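Exodeoxyribonuclease (Neisseria meningitidis, PDB 2JC5) probably cleaves the DNA backbone at abasic sites during repair, as a metal-dependent AP endonuclease of the exonuclease III type. Local coordinates at residues Glu22-Ser27 / His52-His57; Val80-Gly85 / Arg94-Asp99; Phe100-Val105 / Glu140-Val145; Met133-Lys138 / His184-Thr189; Ala233-Val238 / Val251-Tyr256. All coordinates share one frame; numbering follows the deposited sequence.

Interaction 1: Glu22-Ser27 / His52-His57; sequences EYIAAS and HGMHGH
Ala25, on helix 20-26, and His52, in the loop leading into strand 55-59, bring their backbones to 7.0 Å between CA atoms, so the imidazole of His52 has to bridge most of the gap. The methyl of Ala25 sits squarely over the centre of that ring in a CH-pi contact, with CB 3.5 Å from the ring centroid and only 13° off its normal. At the rim of the ring, near its plane, lies Glu22 CA. Deeper in, the CG2 branch of Ile24 does double duty. Standing anti to the backbone N, it touches Met54 SD at 3.6 Å and the ring atom His52 CD2 at 3.9 Å. The imidazole is fixed further by a hydrogen bond from NE2 to the carbonyl O of Tyr21, whose ring stacks on it. Tyr23, on another side of the helix, packs on Ile5 of strand 2-8, and Met54 packs on Tyr72 of strand 69-73, so the helix and the loop before strand 55-59 are both tied to the six-stranded sheet.

Interaction 2: Val80-Gly85 / Arg94-Asp99; sequences VQIGMG and RFVRCD
Arg97 O accepts the backbone N-H of Gln81 at 2.9 Å, and Arg97 N returns a bond of the same length to Gln81 O. This is the hydrogen-bonded pair of an antiparallel strand pairing at the edge of one sheet of the DNase I-like fold. Val80 with Cys98 and Ile82 with Val96 form the flanking non-hydrogen-bonded pairs, their side chains turned toward strands 55-59 and 69-73 of the other sheet. On the reverse face the extended Gln81 side chain runs past the Phe95 ring, its amide inclined 46° to it. NE2 donates to Gly83 O at 2.9 Å, and a water joins OE1 to Arg97 NH1, so both ends of the amide are held. Arg97 NE donates an almost straight hydrogen bond (166°) to the syn lone pair of Asp99 OD1, part of a salt bridge; Arg97 NH2 forms another salt bridge with Glu140. In the conformer modelled here, Met84 leans obliquely on the Phe95 ring. Where the strands part, Gly83 N still donates to Phe95 O at 2.9 Å.

Interaction 3: Phe100-Val105 / Glu140-Val145; sequences FGRLSV and EGRDIV
Arg142 NH2 reaches back across the contact to Gly101 O at 2.8 Å and to Ser104 OG at 2.9 Å, fastening the turn before one strand to the start of the next. Both acceptors lie a little out of the guanidinium plane. The turn at chi3 (54°) swings the head of Arg142 over the type II' turn Phe100-Leu103. This inner side is tightly packed: Ser104 OG also pairs with Asp99, and the backbone rungs Asp143 N to Arg102 O, Ser104 N to Asp143 O (2.8 Å) and Val145 N to Ser104 O run without a break. Ile144 CG1 lies against Ser104 CB, while Val105 and Val145 occupy the opposite face with Leu103.

The outer side is wetter. Arg102, bent at chi2 and chi3, lays one face of its guanidinium on Arg142 CG, 3.3 Å from NH1, and the two guanidinium planes stand 70° apart. One water spans NH1 of both arginines, a bridge that probably eases their like charges; two more tie Arg102 to Glu140 O. The parallel strands, joined through helix 117-139, are the two ends of a beta-alpha-beta crossover in the DNase I-like fold.

Interaction 4: Met133-Lys138 / His184-Thr189; sequences MLEAMK and HKLGWT
Trp188 directs its indole N-H at the helix carbonyl Leu134 O, with NE1 3.1 Å away and the bond noticeably bent. The oxygen lies in the indole plane, but NE1 stands well above the carbonyl plane, 58° out of it. Leu134 O also takes the helical bond from Lys138 N, which arrives from the opposite face of the carbonyl, consistent with this off-plane approach. With CG anti to its carbonyl carbon (chi1 -70°), Trp188 extends its ring edge-first to helix 117-139. Met137 CB meets that edge at CZ2, while Leu134 CD2 lies over one face, offset toward the rim and 4.1 Å from CE2. Leu186 divides its two methyls: CD1 touches Leu134 CB at 3.8 Å, and CD2 rests against Glu135 CB and CG, the two side chains crossing at about a right angle. Lys138 CG starts out anti to the backbone N, and the turn at chi2 (86°) then folds the aliphatic chain across the loop, bringing CE 3.2 Å from Leu186 O and 3.4 Å from Gly187 O. The absence of a side chain on Gly187, at positive phi just past helix 173-184, lets Lys138 CE lie this close to the loop backbone. Behind the indole are Val182, Ile144 and Val146. The chemistry is thus mainly apolar packing of a loop on a helix, with one directional bond that satisfies the buried indole N-H and helps to set how the ring is turned.

Interaction 5: Ala233-Val238 / Val251-Tyr256; sequences AVSAHV and VVEYDY
Val251 and His237 lie side by side, pointing the same way, and the valine covers one face of the imidazole. Val251 CB is 3.8 Å from the ring centroid in a CH-pi contact, with CG1 close to CE1 and CG2 close to NE2. The ring reaches this place because CG stands between the backbone N and the carbonyl carbon (chi1 67°). At its edge, in plane, a water 2.8 Å from ND1 also binds Ser235 OG and, in the Glu253 conformer modelled, Glu253 OE2, linking polar groups on the sheet face that carries Ser235, His237, Val251 and Glu253. On the opposite face of the sheet Ala236 CB meets Val252 CG2 at 3.8 Å, and Ala233 CB touches the Tyr254 ring near CD2.

The backbone sets these pairs. His237 and Val251 exchange both N-H...O bonds, and Glu253 N donates almost straight (177°) to Ser235 O. Glu253 O, however, takes its bond from Val234 N at 2.9 Å, since the register slips by one residue between Ala233 and Ser235. Further out, Met191, Trp192 and Leu195 of helix 191-195 pack on the alanine face, Gln223 holds Tyr254 OH, and strand 2-8 pairs with the far side of 250-254. The result is an antiparallel beta hairpin with a beta bulge, closing one edge of the six-stranded sheet.

Interactions 1 and 5 both reach the six-stranded sheet, and Tyr23 OH meets Val251 CG2 at 3.5 Å between them. Interactions 2 and 3 continue one another in the second sheet, their centres 13 Å apart, through Cys98 N and Val105 O (2.9 Å). Interaction 4 backs that sheet: Met137 O touches Ile144 CD1, and Met133 reaches Met84 and Phe95 of interaction 2. The sheets meet where His57 packs on Val80 and Cys98; just beyond strand 250-254, Tyr256 OH probably bonds Asp143 OD2 (2.6 Å), joining interactions 5 and 3. Nearest the predicted active site is interaction 2, with the side chain of Phe95 about 8 Å from that of Tyr109; interactions 1 and 4 are remote from it.

Interaction 1: Glu22-Ser27 / His52-His57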
# COMPACT_ATOMS: atom_id res chain seq x y z
N GLU A 22 -19.03 -1.53 -1.22
CA GLU A 22 -19.70 -1.20 -2.46
C GLU A 22 -18.70 -0.61 -3.45
O GLU A 22 -18.75 -0.90 -4.64
CB GLU A 22 -20.85 -0.23 -2.20
CG GLU A 22 -22.04 -0.86 -1.47
CD GLU A 22 -21.89 -0.94 0.05
OE1 GLU A 22 -20.88 -0.50 0.60
OE2 GLU A 22 -22.83 -1.44 0.72
N TYR A 23 -17.76 0.17 -2.93
CA TYR A 23 -16.71 0.75 -3.75
C TYR A 23 -15.82 -0.30 -4.41
O TYR A 23 -15.38 -0.11 -5.54
CB TYR A 23 -15.85 1.69 -2.88
CG TYR A 23 -14.66 2.28 -3.60
CD1 TYR A 23 -14.83 3.25 -4.57
CD2 TYR A 23 -13.37 1.88 -3.30
CE1 TYR A 23 -13.74 3.78 -5.26
CE2 TYR A 23 -12.28 2.40 -3.96
CZ TYR A 23 -12.46 3.35 -4.93
OH TYR A 23 -11.36 3.88 -5.57
N ILE A 24 -15.53 -1.39 -3.73
CA ILE A 24 -14.70 -2.42 -4.35
C ILE A 24 -15.29 -2.77 -5.73
O ILE A 24 -14.56 -2.87 -6.72
CB ILE A 24 -14.58 -3.70 -3.48
CG1 ILE A 24 -13.74 -3.41 -2.23
CG2 ILE A 24 -13.97 -4.83 -4.26
CD1 ILE A 24 -13.73 -4.52 -1.20
N ALA A 25 -16.60 -2.98 -5.80
CA ALA A 25 -17.29 -3.30 -7.06
C ALA A 25 -17.43 -2.08 -7.98
O ALA A 25 -17.11 -2.14 -9.16
CB ALA A 25 -18.67 -3.91 -6.78
N ALA A 26 -17.92 -0.96 -7.43
CA ALA A 26 -18.21 0.24 -8.23
C ALA A 26 -16.96 0.81 -8.90
O ALA A 26 -17.04 1.40 -10.00
CB ALA A 26 -18.87 1.29 -7.36
N SER A 27 -15.82 0.62 -8.25
CA SER A 27 -14.57 1.13 -8.75
C SER A 27 -14.12 0.44 -10.02
O SER A 27 -13.26 0.97 -10.73
CB SER A 27 -13.48 0.93 -7.71
OG SER A 27 -13.17 -0.45 -7.59
N HIS A 52 -17.57 -9.67 -3.19
CA HIS A 52 -18.17 -9.76 -4.53
C HIS A 52 -17.68 -10.99 -5.29
O HIS A 52 -17.57 -10.98 -6.52
CB HIS A 52 -17.87 -8.48 -5.35
CG HIS A 52 -18.30 -7.22 -4.67
ND1 HIS A 52 -19.62 -6.82 -4.62
CD2 HIS A 52 -17.59 -6.29 -4.00
CE1 HIS A 52 -19.70 -5.69 -3.94
NE2 HIS A 52 -18.48 -5.34 -3.57
N GLY A 53 -17.35 -12.04 -4.54
CA GLY A 53 -16.85 -13.28 -5.14
C GLY A 53 -15.42 -13.25 -5.60
O GLY A 53 -14.94 -14.19 -6.26
N MET A 54 -14.69 -12.20 -5.25
CA MET A 54 -13.29 -12.12 -5.58
C MET A 54 -12.53 -13.16 -4.77
O MET A 54 -12.96 -13.56 -3.70
CB MET A 54 -12.74 -10.73 -5.30
CG MET A 54 -13.34 -9.68 -6.22
SD MET A 54 -12.96 -8.02 -5.65
CE MET A 54 -11.42 -7.69 -6.41
N HIS A 55 -11.39 -13.57 -5.29
CA HIS A 55 -10.43 -14.36 -4.55
C HIS A 55 -9.77 -13.43 -3.54
O HIS A 55 -9.55 -12.27 -3.86
CB HIS A 55 -9.40 -14.90 -5.50
CG HIS A 55 -9.99 -15.85 -6.49
ND1 HIS A 55 -10.09 -17.19 -6.24
CD2 HIS A 55 -10.61 -15.63 -7.68
CE1 HIS A 55 -10.70 -17.78 -7.26
NE2 HIS A 55 -11.02 -16.85 -8.14
N GLY A 56 -9.50 -13.94 -2.35
CA GLY A 56 -8.90 -13.14 -1.29
C GLY A 56 -7.84 -13.92 -0.55
O GLY A 56 -8.02 -15.10 -0.25
N HIS A 57 -6.72 -13.25 -0.29
CA HIS A 57 -5.63 -13.81 0.48
C HIS A 57 -5.15 -12.75 1.44
O HIS A 57 -5.02 -11.57 1.07
CB HIS A 57 -4.52 -14.26 -0.45
CG HIS A 57 -4.97 -15.37 -1.34
ND1 HIS A 57 -4.96 -16.68 -0.93
CD2 HIS A 57 -5.56 -15.35 -2.55
CE1 HIS A 57 -5.49 -17.43 -1.88
NE2 HIS A 57 -5.87 -16.65 -2.87

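Interaction 2: Val80-Gly85 / Arg94-Asp99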
# COMPACT_ATOMS: atom_id res chain seq x y z
N VAL A 80 0.57 -17.91 -4.20
CA VAL A 80 0.38 -16.93 -3.13
C VAL A 80 1.48 -17.11 -2.08
O VAL A 80 1.78 -18.23 -1.69
CB VAL A 80 -1.00 -17.10 -2.45
CG1 VAL A 80 -1.17 -16.16 -1.25
CG2 VAL A 80 -2.13 -16.88 -3.47
N GLN A 81 2.10 -16.00 -1.68
CA GLN A 81 3.04 -15.97 -0.59
C GLN A 81 2.44 -15.17 0.56
O GLN A 81 2.13 -13.98 0.42
CB GLN A 81 4.37 -15.36 -1.04
CG GLN A 81 5.45 -15.35 0.01
CD GLN A 81 6.67 -14.60 -0.40
OE1 GLN A 81 6.93 -14.44 -1.58
NE2 GLN A 81 7.43 -14.11 0.58
N ILE A 82 2.32 -15.82 1.71
CA ILE A 82 1.81 -15.20 2.93
C ILE A 82 3.01 -14.90 3.82
O ILE A 82 3.68 -15.80 4.32
CB ILE A 82 0.84 -16.13 3.68
CG1 ILE A 82 -0.29 -16.57 2.77
CG2 ILE A 82 0.28 -15.45 4.94
CD1 ILE A 82 -1.22 -15.47 2.29
N GLY A 83 3.28 -13.62 4.01
CA GLY A 83 4.39 -13.20 4.82
C GLY A 83 5.71 -13.21 4.08
O GLY A 83 5.85 -13.76 2.99
N MET A 84 6.70 -12.61 4.74
CA MET A 84 8.07 -12.45 4.23
C MET A 84 9.02 -13.55 4.68
O MET A 84 10.17 -13.64 4.20
CB MET A 84 8.61 -11.12 4.73
CG MET A 84 7.84 -9.95 4.22
SD MET A 84 8.62 -8.40 4.60
CE MET A 84 8.54 -8.40 6.39
N GLY A 85 8.59 -14.38 5.63
CA GLY A 85 9.48 -15.39 6.24
C GLY A 85 10.39 -14.84 7.33
O GLY A 85 11.37 -15.47 7.73
N ARG A 94 1.93 -8.10 7.63
CA ARG A 94 2.34 -6.93 6.86
C ARG A 94 2.63 -7.16 5.38
O ARG A 94 2.86 -6.19 4.67
CB ARG A 94 3.55 -6.29 7.53
CG ARG A 94 3.24 -5.74 8.90
CD ARG A 94 4.41 -5.00 9.51
NE ARG A 94 4.02 -4.42 10.78
CZ ARG A 94 3.32 -3.30 10.94
NH1 ARG A 94 2.96 -2.58 9.90
NH2 ARG A 94 2.98 -2.89 12.16
N PHE A 95 2.57 -8.40 4.88
CA PHE A 95 2.98 -8.69 3.50
C PHE A 95 2.23 -9.88 2.94
O PHE A 95 2.25 -10.97 3.53
CB PHE A 95 4.49 -8.97 3.50
CG PHE A 95 5.07 -9.31 2.15
CD1 PHE A 95 4.95 -10.58 1.61
CD2 PHE A 95 5.79 -8.36 1.42
CE1 PHE A 95 5.50 -10.89 0.35
CE2 PHE A 95 6.35 -8.67 0.17
CZ PHE A 95 6.20 -9.94 -0.35
N VAL A 96 1.57 -9.66 1.79
CA VAL A 96 0.96 -10.74 0.99
C VAL A 96 1.33 -10.50 -0.45
O VAL A 96 1.29 -9.37 -0.93
CB VAL A 96 -0.57 -10.81 1.13
CG1 VAL A 96 -1.20 -11.76 0.07
CG2 VAL A 96 -0.95 -11.22 2.52
N ARG A 97 1.68 -11.57 -1.15
CA ARG A 97 2.02 -11.52 -2.57
C ARG A 97 1.16 -12.50 -3.34
O ARG A 97 1.09 -13.67 -2.98
CB ARG A 97 3.48 -11.88 -2.77
CG ARG A 97 3.89 -12.00 -4.23
CD ARG A 97 5.36 -12.26 -4.40
NE ARG A 97 5.68 -12.56 -5.80
CZ ARG A 97 6.91 -12.55 -6.32
NH1 ARG A 97 7.97 -12.25 -5.59
NH2 ARG A 97 7.07 -12.81 -7.61
N CYS A 98 0.54 -12.02 -4.41
CA CYS A 98 -0.25 -12.87 -5.30
C CYS A 98 0.31 -12.81 -6.71
O CYS A 98 0.55 -11.73 -7.25
CB CYS A 98 -1.70 -12.45 -5.29
SG CYS A 98 -2.52 -12.80 -3.74
N ASP A 99 0.50 -13.99 -7.30
CA ASP A 99 1.04 -14.13 -8.66
C ASP A 99 -0.05 -14.58 -9.64
O ASP A 99 -0.87 -15.46 -9.34
CB ASP A 99 2.16 -15.18 -8.69
CG ASP A 99 3.34 -14.84 -7.81
OD1 ASP A 99 3.50 -13.66 -7.43
OD2 ASP A 99 4.09 -15.78 -7.50
O HOH W 1 8.23 -12.20 -2.73

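Interaction 3: Phe100-Val105 / Glu140-Val145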
# COMPACT_ATOMS: atom_id res chain seq x y z
N PHE A 100 -0.03 -13.96 -10.82
CA PHE A 100 -0.94 -14.27 -11.91
C PHE A 100 -0.09 -14.37 -13.16
O PHE A 100 0.23 -13.35 -13.78
CB PHE A 100 -1.98 -13.17 -12.10
CG PHE A 100 -2.67 -12.74 -10.83
CD1 PHE A 100 -2.09 -11.78 -10.02
CD2 PHE A 100 -3.91 -13.26 -10.47
CE1 PHE A 100 -2.72 -11.37 -8.83
CE2 PHE A 100 -4.54 -12.84 -9.31
CZ PHE A 100 -3.97 -11.89 -8.50
N GLY A 101 0.32 -15.58 -13.53
CA GLY A 101 1.28 -15.72 -14.60
C GLY A 101 2.54 -14.95 -14.22
O GLY A 101 3.07 -15.12 -13.13
N ARG A 102 2.95 -14.03 -15.09
CA ARG A 102 4.15 -13.23 -14.86
C ARG A 102 3.92 -11.93 -14.10
O ARG A 102 4.85 -11.16 -13.93
CB ARG A 102 4.82 -12.97 -16.20
CG ARG A 102 5.41 -14.23 -16.82
CD ARG A 102 6.68 -14.68 -16.10
NE ARG A 102 7.77 -13.76 -16.42
CZ ARG A 102 9.02 -13.88 -15.97
NH1 ARG A 102 9.33 -14.81 -15.09
NH2 ARG A 102 9.92 -13.01 -16.35
N LEU A 103 2.68 -11.70 -13.67
CA LEU A 103 2.32 -10.55 -12.84
C LEU A 103 2.36 -10.94 -11.37
O LEU A 103 1.85 -11.99 -10.98
CB LEU A 103 0.90 -10.07 -13.19
CG LEU A 103 0.33 -8.90 -12.37
CD1 LEU A 103 1.14 -7.64 -12.60
CD2 LEU A 103 -1.12 -8.70 -12.69
N SER A 104 2.92 -10.06 -10.55
CA SER A 104 2.81 -10.20 -9.10
C SER A 104 2.35 -8.89 -8.52
O SER A 104 2.81 -7.81 -8.92
CB SER A 104 4.14 -10.58 -8.47
OG SER A 104 4.62 -11.82 -8.95
N VAL A 105 1.41 -8.98 -7.59
CA VAL A 105 0.98 -7.82 -6.83
C VAL A 105 1.10 -8.10 -5.34
O VAL A 105 0.68 -9.17 -4.86
CB VAL A 105 -0.45 -7.44 -7.21
CG1 VAL A 105 -0.89 -6.20 -6.45
CG2 VAL A 105 -0.56 -7.23 -8.70
N GLU A 140 13.91 -10.48 -10.61
CA GLU A 140 13.14 -11.61 -11.15
C GLU A 140 12.84 -11.45 -12.65
O GLU A 140 12.66 -12.44 -13.36
CB GLU A 140 11.82 -11.80 -10.40
CG GLU A 140 11.95 -12.24 -8.94
CD GLU A 140 10.61 -12.43 -8.25
OE1 GLU A 140 9.64 -12.79 -8.94
OE2 GLU A 140 10.51 -12.23 -7.01
N GLY A 141 12.73 -10.21 -13.11
CA GLY A 141 12.38 -9.93 -14.50
C GLY A 141 10.90 -10.07 -14.81
O GLY A 141 10.52 -10.05 -15.98
N ARG A 142 10.09 -10.22 -13.77
CA ARG A 142 8.64 -10.33 -13.86
C ARG A 142 8.02 -8.94 -13.71
O ARG A 142 8.70 -7.95 -13.39
CB ARG A 142 8.12 -11.19 -12.70
CG ARG A 142 8.51 -12.64 -12.75
CD ARG A 142 8.11 -13.33 -11.45
NE ARG A 142 6.71 -13.13 -11.17
CZ ARG A 142 5.73 -13.94 -11.54
NH1 ARG A 142 5.99 -15.06 -12.20
NH2 ARG A 142 4.50 -13.61 -11.25
N ASP A 143 6.71 -8.87 -13.92
CA ASP A 143 5.97 -7.63 -13.76
C ASP A 143 5.44 -7.56 -12.35
O ASP A 143 4.65 -8.40 -11.97
CB ASP A 143 4.85 -7.60 -14.76
CG ASP A 143 5.34 -7.73 -16.17
OD1 ASP A 143 6.28 -7.00 -16.57
OD2 ASP A 143 4.79 -8.60 -16.90
N ILE A 144 5.85 -6.57 -11.58
CA ILE A 144 5.48 -6.52 -10.16
C ILE A 144 4.99 -5.14 -9.76
O ILE A 144 5.60 -4.12 -10.13
CB ILE A 144 6.66 -6.92 -9.24
CG1 ILE A 144 7.23 -8.27 -9.68
CG2 ILE A 144 6.18 -6.99 -7.77
CD1 ILE A 144 8.41 -8.73 -8.87
N VAL A 145 3.89 -5.12 -9.02
CA VAL A 145 3.39 -3.91 -8.37
C VAL A 145 3.42 -4.15 -6.87
O VAL A 145 2.74 -5.05 -6.39
CB VAL A 145 1.97 -3.55 -8.82
CG1 VAL A 145 1.51 -2.21 -8.17
CG2 VAL A 145 1.91 -3.44 -10.34
O HOH W 2 7.67 -16.79 -13.65
O HOH W 3 12.75 -13.53 -15.98
O HOH W 4 11.41 -14.73 -12.80

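Interaction 4: Met133-Lys138 / His184-Thr189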
# COMPACT_ATOMS: atom_id res chain seq x y z
N MET A 133 14.80 -7.73 -0.43
CA MET A 133 13.65 -8.39 -1.05
C MET A 133 13.20 -7.60 -2.28
O MET A 133 12.90 -8.18 -3.31
CB MET A 133 12.50 -8.53 -0.07
CG MET A 133 12.83 -9.44 1.08
SD MET A 133 11.46 -9.57 2.23
CE MET A 133 10.12 -9.99 1.12
N LEU A 134 13.16 -6.29 -2.15
CA LEU A 134 12.86 -5.42 -3.29
C LEU A 134 13.89 -5.56 -4.41
O LEU A 134 13.55 -5.57 -5.58
CB LEU A 134 12.76 -3.96 -2.85
CG LEU A 134 11.50 -3.55 -2.08
CD1 LEU A 134 11.70 -2.19 -1.44
CD2 LEU A 134 10.24 -3.56 -2.96
N GLU A 135 15.16 -5.72 -4.03
CA GLU A 135 16.23 -5.93 -4.99
C GLU A 135 16.05 -7.26 -5.71
O GLU A 135 16.12 -7.33 -6.93
CB GLU A 135 17.59 -5.88 -4.30
CG GLU A 135 18.74 -5.97 -5.30
CD GLU A 135 20.08 -5.61 -4.72
OE1 GLU A 135 20.25 -5.74 -3.49
OE2 GLU A 135 20.96 -5.22 -5.52
N ALA A 136 15.82 -8.32 -4.95
CA ALA A 136 15.60 -9.63 -5.54
C ALA A 136 14.37 -9.65 -6.43
O ALA A 136 14.40 -10.22 -7.52
CB ALA A 136 15.48 -10.68 -4.45
N MET A 137 13.29 -9.03 -5.97
CA MET A 137 12.06 -8.96 -6.76
C MET A 137 12.31 -8.26 -8.10
O MET A 137 11.85 -8.75 -9.12
CB MET A 137 10.92 -8.28 -5.98
CG MET A 137 10.22 -9.25 -5.05
SD MET A 137 8.70 -8.62 -4.38
CE MET A 137 9.37 -7.37 -3.33
N LYS A 138 13.02 -7.13 -8.08
CA LYS A 138 13.34 -6.37 -9.31
C LYS A 138 14.15 -7.25 -10.26
O LYS A 138 13.99 -7.18 -11.47
CB LYS A 138 14.11 -5.07 -8.95
CG LYS A 138 14.70 -4.27 -10.13
CD LYS A 138 13.72 -3.29 -10.77
CE LYS A 138 14.41 -2.39 -11.80
NZ LYS A 138 15.48 -3.07 -12.61
N HIS A 184 15.91 5.06 -7.17
CA HIS A 184 17.04 5.39 -8.05
C HIS A 184 18.15 4.37 -8.09
O HIS A 184 18.87 4.29 -9.08
CB HIS A 184 17.58 6.76 -7.68
CG HIS A 184 16.60 7.86 -7.92
ND1 HIS A 184 15.98 8.54 -6.90
CD2 HIS A 184 16.07 8.33 -9.08
CE1 HIS A 184 15.14 9.42 -7.42
NE2 HIS A 184 15.18 9.31 -8.73
N LYS A 185 18.32 3.61 -7.02
CA LYS A 185 19.38 2.58 -6.98
C LYS A 185 18.82 1.25 -7.45
O LYS A 185 19.41 0.59 -8.31
CB LYS A 185 19.98 2.43 -5.57
CG LYS A 185 20.75 3.65 -5.10
N LEU A 186 17.67 0.86 -6.92
CA LEU A 186 17.07 -0.40 -7.34
C LEU A 186 16.28 -0.28 -8.64
O LEU A 186 16.09 -1.29 -9.32
CB LEU A 186 16.17 -0.96 -6.24
CG LEU A 186 16.84 -1.31 -4.92
CD1 LEU A 186 15.86 -2.02 -4.00
CD2 LEU A 186 18.07 -2.19 -5.16
N GLY A 187 15.80 0.92 -8.97
CA GLY A 187 15.11 1.13 -10.24
C GLY A 187 13.62 0.87 -10.21
O GLY A 187 12.99 0.68 -11.27
N TRP A 188 13.03 0.84 -9.02
CA TRP A 188 11.56 0.83 -8.93
C TRP A 188 10.99 2.19 -9.34
O TRP A 188 11.60 3.23 -9.11
CB TRP A 188 11.09 0.46 -7.53
CG TRP A 188 11.35 -0.96 -7.16
CD1 TRP A 188 12.49 -1.47 -6.63
CD2 TRP A 188 10.47 -2.05 -7.35
NE1 TRP A 188 12.37 -2.82 -6.45
CE2 TRP A 188 11.13 -3.21 -6.90
CE3 TRP A 188 9.18 -2.17 -7.86
CZ2 TRP A 188 10.54 -4.46 -6.91
CZ3 TRP A 188 8.59 -3.43 -7.87
CH2 TRP A 188 9.27 -4.55 -7.40
N THR A 189 9.80 2.17 -9.93
CA THR A 189 9.11 3.39 -10.34
C THR A 189 8.02 3.71 -9.33
O THR A 189 7.14 2.90 -9.08
CB THR A 189 8.48 3.23 -11.74
OG1 THR A 189 9.52 3.06 -12.71
CG2 THR A 189 7.63 4.44 -12.15

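Interaction 5: Ala233-Val238 / Val251-Tyr256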
# COMPACT_ATOMS: atom_id res chain seq x y z
N ALA A 233 1.50 2.03 -17.57
CA ALA A 233 0.57 2.83 -16.76
C ALA A 233 0.01 3.96 -17.60
O ALA A 233 0.77 4.72 -18.18
CB ALA A 233 1.28 3.41 -15.53
N VAL A 234 -1.32 4.06 -17.65
CA VAL A 234 -1.98 5.10 -18.45
C VAL A 234 -2.61 6.25 -17.65
O VAL A 234 -2.74 7.36 -18.15
CB VAL A 234 -3.03 4.49 -19.41
CG1 VAL A 234 -2.35 3.62 -20.45
CG2 VAL A 234 -4.09 3.72 -18.67
N SER A 235 -2.97 5.99 -16.40
CA SER A 235 -3.54 7.02 -15.56
C SER A 235 -3.60 6.57 -14.12
O SER A 235 -3.46 5.40 -13.81
CB SER A 235 -4.94 7.39 -16.04
OG SER A 235 -5.83 6.36 -15.74
N ALA A 236 -3.82 7.53 -13.24
CA ALA A 236 -4.01 7.23 -11.83
C ALA A 236 -4.84 8.33 -11.20
O ALA A 236 -4.95 9.45 -11.75
CB ALA A 236 -2.67 7.09 -11.12
N HIS A 237 -5.45 8.02 -10.06
CA HIS A 237 -6.11 9.03 -9.25
C HIS A 237 -6.13 8.62 -7.79
O HIS A 237 -6.01 7.44 -7.47
CB HIS A 237 -7.52 9.35 -9.76
CG HIS A 237 -8.51 8.23 -9.62
ND1 HIS A 237 -8.68 7.27 -10.60
CD2 HIS A 237 -9.43 7.95 -8.66
CE1 HIS A 237 -9.64 6.43 -10.23
NE2 HIS A 237 -10.10 6.82 -9.05
N VAL A 238 -6.24 9.63 -6.94
CA VAL A 238 -6.51 9.43 -5.52
C VAL A 238 -8.00 9.63 -5.33
O VAL A 238 -8.52 10.73 -5.56
CB VAL A 238 -5.68 10.38 -4.65
CG1 VAL A 238 -6.00 10.18 -3.17
CG2 VAL A 238 -4.18 10.17 -4.92
N VAL A 251 -5.53 4.63 -7.03
CA VAL A 251 -5.97 3.82 -8.14
C VAL A 251 -5.05 4.05 -9.33
O VAL A 251 -4.82 5.19 -9.72
CB VAL A 251 -7.40 4.24 -8.55
CG1 VAL A 251 -7.92 3.35 -9.71
CG2 VAL A 251 -8.35 4.24 -7.34
N VAL A 252 -4.55 2.97 -9.92
CA VAL A 252 -3.71 3.08 -11.13
C VAL A 252 -4.25 2.13 -12.18
O VAL A 252 -4.62 1.00 -11.86
CB VAL A 252 -2.22 2.78 -10.86
CG1 VAL A 252 -1.37 3.03 -12.12
CG2 VAL A 252 -1.70 3.65 -9.70
N GLU A 253 -4.29 2.61 -13.43
CA GLU A 253 -4.74 1.82 -14.57
C GLU A 253 -3.55 1.50 -15.46
O GLU A 253 -2.84 2.41 -15.86
CB GLU A 253 -5.81 2.60 -15.35
CG GLU A 253 -7.07 2.76 -14.54
CD GLU A 253 -8.13 3.57 -15.23
OE1 GLU A 253 -8.56 3.18 -16.34
OE2 GLU A 253 -8.56 4.59 -14.63
N TYR A 254 -3.37 0.21 -15.75
CA TYR A 254 -2.26 -0.27 -16.57
C TYR A 254 -2.79 -0.93 -17.84
O TYR A 254 -3.74 -1.68 -17.80
CB TYR A 254 -1.46 -1.32 -15.79
CG TYR A 254 -0.87 -0.82 -14.49
CD1 TYR A 254 -1.60 -0.91 -13.30
CD2 TYR A 254 0.42 -0.30 -14.43
CE1 TYR A 254 -1.07 -0.45 -12.11
CE2 TYR A 254 0.95 0.15 -13.25
CZ TYR A 254 0.21 0.08 -12.09
OH TYR A 254 0.73 0.54 -10.90
N ASP A 255 -2.16 -0.62 -18.96
CA ASP A 255 -2.49 -1.29 -20.23
C ASP A 255 -1.76 -2.62 -20.24
O ASP A 255 -0.70 -2.75 -20.85
CB ASP A 255 -2.07 -0.41 -21.39
CG ASP A 255 -2.40 -1.03 -22.72
OD1 ASP A 255 -3.18 -1.99 -22.73
OD2 ASP A 255 -1.88 -0.52 -23.75
N TYR A 256 -2.34 -3.60 -19.56
CA TYR A 256 -1.67 -4.87 -19.25
C TYR A 256 -2.69 -5.97 -18.95
O TYR A 256 -3.75 -5.71 -18.38
CB TYR A 256 -0.76 -4.68 -18.05
CG TYR A 256 0.05 -5.89 -17.66
CD1 TYR A 256 1.31 -6.12 -18.20
CD2 TYR A 256 -0.45 -6.81 -16.75
CE1 TYR A 256 2.05 -7.23 -17.84
CE2 TYR A 256 0.29 -7.90 -16.38
CZ TYR A 256 1.54 -8.11 -16.93
OH TYR A 256 2.27 -9.23 -16.55
O HOH W 5 -7.37 6.98 -13.08